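Local coordinates for protein Cry37AA1 (Bacillus thuringiensis, PDB 4RHZ) that pairs with Cry23Aa1 in a binary protein complex, probably acting as the smaller partner of an insecticidal toxin, and binds calcium, at residues B[26-31]-B[35-40]. Numbering follows the deposited sequence.
Sequences YIKAYL and DHDFEI
The methyl group of A29 lies over one face of the F38 ring, A29 CB 4.2 Å from the F38 ring centroid, so a small residue on one strand makes room for a flat one on the other. F38 turns CG between its own backbone N and carbonyl carbon (chi1 50°), which swings the ring back across strand 26-30; L31 meets the ring at its edge through CD1. On the same side of the sheet, I40 CG2 comes within 4.1 Å of A29 CB, and the I40 side chain also slants across that of I27, I40 CG1 lying 3.9 Å from I27 CG2. Apolar groups suit this inward side: I27, A29 and I40 are buried, I27 and I40 packing onto I10 of strand 4-13, while F38, less enclosed, still rests with I40 on I60 of strand 55-62.

The other side carries charge. K28 runs extended past D37 and alongside E39, with K28 CD 3.4 Å from D37 OD1. Lysine suits this place because its long methylene chain can lie along the sheet while the ammonium stays near both carboxylates. K28 NZ stays 4.1 Å from D37 OD1, too far for a salt bridge, and a little farther from E39 OE2, so the attraction is probably diffuse. D37 OD1 has a firmer partner in the hydroxyl of Y76 on strand 73-81.

Between the two sides, A29 and F38 form a hydrogen-bonded antiparallel pair. A29 N donates to F38 O at 2.8 Å, and I40 N reaches I27 O at 2.9 Å. Near the turn a water takes over, accepting from L31 N and donating to H36 O. This is an antiparallel beta hairpin, with strand 38-43 outermost, within this chain, in a four-stranded sheet whose apolar side faces the other sheet, as in a C2-type beta-sandwich.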
loop_
_atom_site.group_PDB
_atom_site.type_symbol
_atom_site.label_atom_id
_atom_site.label_comp_id
_atom_site.label_asym_id
_atom_site.label_seq_id
_atom_site.Cartn_x
_atom_site.Cartn_y
_atom_site.Cartn_z
ATOM N N TYR B 26 -10.222 14.683 22.028
ATOM C CA TYR B 26 -10.761 13.340 22.174
ATOM C C TYR B 26 -10.896 12.703 20.798
ATOM O O TYR B 26 -10.947 13.404 19.798
ATOM C CB TYR B 26 -12.162 13.384 22.911
ATOM C CG TYR B 26 -13.250 14.132 22.138
ATOM C CD1 TYR B 26 -13.952 13.502 21.074
ATOM C CD2 TYR B 26 -13.553 15.462 22.427
ATOM C CE1 TYR B 26 -14.927 14.186 20.343
ATOM C CE2 TYR B 26 -14.590 16.163 21.705
ATOM C CZ TYR B 26 -15.221 15.509 20.657
ATOM O OH TYR B 26 -16.191 16.136 19.916
ATOM N N ILE B 27 -11.003 11.378 20.772
ATOM C CA ILE B 27 -11.453 10.628 19.619
ATOM C C ILE B 27 -12.499 9.614 20.132
ATOM O O ILE B 27 -12.340 8.972 21.218
ATOM C CB ILE B 27 -10.281 9.887 18.894
ATOM C CG1 ILE B 27 -9.246 10.914 18.347
ATOM C CG2 ILE B 27 -10.783 8.950 17.738
ATOM C CD1 ILE B 27 -7.834 10.300 18.182
ATOM N N LYS B 28 -13.567 9.466 19.371
ATOM C CA LYS B 28 -14.653 8.577 19.770
ATOM C C LYS B 28 -15.016 7.662 18.639
ATOM O O LYS B 28 -14.779 7.978 17.494
ATOM C CB LYS B 28 -15.893 9.374 20.128
ATOM C CG LYS B 28 -15.692 10.197 21.387
ATOM C CD LYS B 28 -16.960 10.983 21.699
ATOM C CE LYS B 28 -16.731 11.911 22.882
ATOM N NZ LYS B 28 -17.984 12.702 23.144
ATOM N N ALA B 29 -15.642 6.563 18.983
ATOM C CA ALA B 29 -16.123 5.613 18.028
ATOM C C ALA B 29 -17.606 5.274 18.327
ATOM O O ALA B 29 -18.099 5.523 19.459
ATOM C CB ALA B 29 -15.293 4.377 18.166
ATOM N N TYR B 30 -18.266 4.645 17.360
ATOM C CA TYR B 30 -19.551 4.005 17.588
ATOM C C TYR B 30 -19.701 2.940 16.537
ATOM O O TYR B 30 -19.081 3.039 15.464
ATOM C CB TYR B 30 -20.730 5.028 17.487
ATOM C CG TYR B 30 -20.918 5.765 16.131
ATOM C CD1 TYR B 30 -21.776 5.284 15.182
ATOM C CD2 TYR B 30 -20.290 6.957 15.867
ATOM C CE1 TYR B 30 -21.947 5.919 13.943
ATOM C CE2 TYR B 30 -20.490 7.640 14.664
ATOM C CZ TYR B 30 -21.323 7.097 13.706
ATOM O OH TYR B 30 -21.527 7.707 12.490
ATOM N N LEU B 31 -20.551 1.956 16.779
ATOM C CA LEU B 31 -20.825 0.955 15.770
ATOM C C LEU B 31 -21.801 1.419 14.694
ATOM O O LEU B 31 -21.397 1.685 13.534
ATOM C CB LEU B 31 -21.302 -0.351 16.402
ATOM C CG LEU B 31 -20.181 -1.261 16.957
ATOM C CD1 LEU B 31 -19.062 -0.536 17.663
ATOM C CD2 LEU B 31 -20.748 -2.363 17.926
ATOM N N ASP B 35 -25.408 8.099 18.454
ATOM C CA ASP B 35 -25.542 8.497 19.841
ATOM C C ASP B 35 -24.857 7.525 20.780
ATOM O O ASP B 35 -24.734 7.849 21.932
ATOM C CB ASP B 35 -27.014 8.514 20.313
ATOM C CG ASP B 35 -27.906 9.532 19.575
ATOM O OD1 ASP B 35 -29.128 9.214 19.423
ATOM O OD2 ASP B 35 -27.417 10.609 19.214
ATOM N N HIS B 36 -24.555 6.301 20.363
ATOM C CA HIS B 36 -23.865 5.349 21.241
ATOM C C HIS B 36 -22.366 5.333 20.986
ATOM O O HIS B 36 -21.766 4.285 20.685
ATOM C CB HIS B 36 -24.461 3.956 21.098
ATOM C CG HIS B 36 -25.926 3.917 21.427
ATOM N ND1 HIS B 36 -26.747 2.866 21.071
ATOM C CD2 HIS B 36 -26.710 4.813 22.089
ATOM C CE1 HIS B 36 -27.970 3.115 21.501
ATOM N NE2 HIS B 36 -27.969 4.297 22.102
ATOM N N ASP B 37 -21.760 6.497 21.141
ATOM C CA ASP B 37 -20.367 6.618 20.887
ATOM C C ASP B 37 -19.571 6.505 22.185
ATOM O O ASP B 37 -20.087 6.688 23.284
ATOM C CB ASP B 37 -20.066 7.925 20.167
ATOM C CG ASP B 37 -20.470 9.120 20.986
ATOM O OD1 ASP B 37 -20.133 10.257 20.597
ATOM O OD2 ASP B 37 -21.123 8.939 22.030
ATOM N N PHE B 38 -18.287 6.224 22.048
ATOM C CA PHE B 38 -17.468 6.041 23.229
ATOM C C PHE B 38 -16.065 6.535 22.957
ATOM O O PHE B 38 -15.623 6.486 21.819
ATOM C CB PHE B 38 -17.530 4.578 23.655
ATOM C CG PHE B 38 -17.262 3.584 22.559
ATOM C CD1 PHE B 38 -15.976 3.095 22.359
ATOM C CD2 PHE B 38 -18.288 3.080 21.782
ATOM C CE1 PHE B 38 -15.688 2.157 21.380
ATOM C CE2 PHE B 38 -18.050 2.125 20.790
ATOM C CZ PHE B 38 -16.715 1.669 20.564
ATOM N N GLU B 39 -15.397 7.071 23.962
ATOM C CA GLU B 39 -14.010 7.464 23.771
ATOM C C GLU B 39 -13.041 6.320 23.686
ATOM O O GLU B 39 -13.119 5.347 24.455
ATOM C CB GLU B 39 -13.461 8.495 24.762
ATOM C CG GLU B 39 -14.053 8.496 26.079
ATOM C CD GLU B 39 -15.352 9.270 26.086
ATOM O OE1 GLU B 39 -16.402 8.565 26.152
ATOM O OE2 GLU B 39 -15.306 10.540 26.029
ATOM N N ILE B 40 -12.170 6.437 22.693
ATOM C CA ILE B 40 -11.012 5.560 22.571
ATOM C C ILE B 40 -9.714 6.310 22.895
ATOM O O ILE B 40 -8.665 5.700 23.055
ATOM C CB ILE B 40 -10.984 4.830 21.176
ATOM C CG1 ILE B 40 -10.662 5.806 20.031
ATOM C CG2 ILE B 40 -12.327 4.107 20.983
ATOM C CD1 ILE B 40 -10.293 5.135 18.651
HETATM O O HOH W 1 -21.800 1.839 19.565
#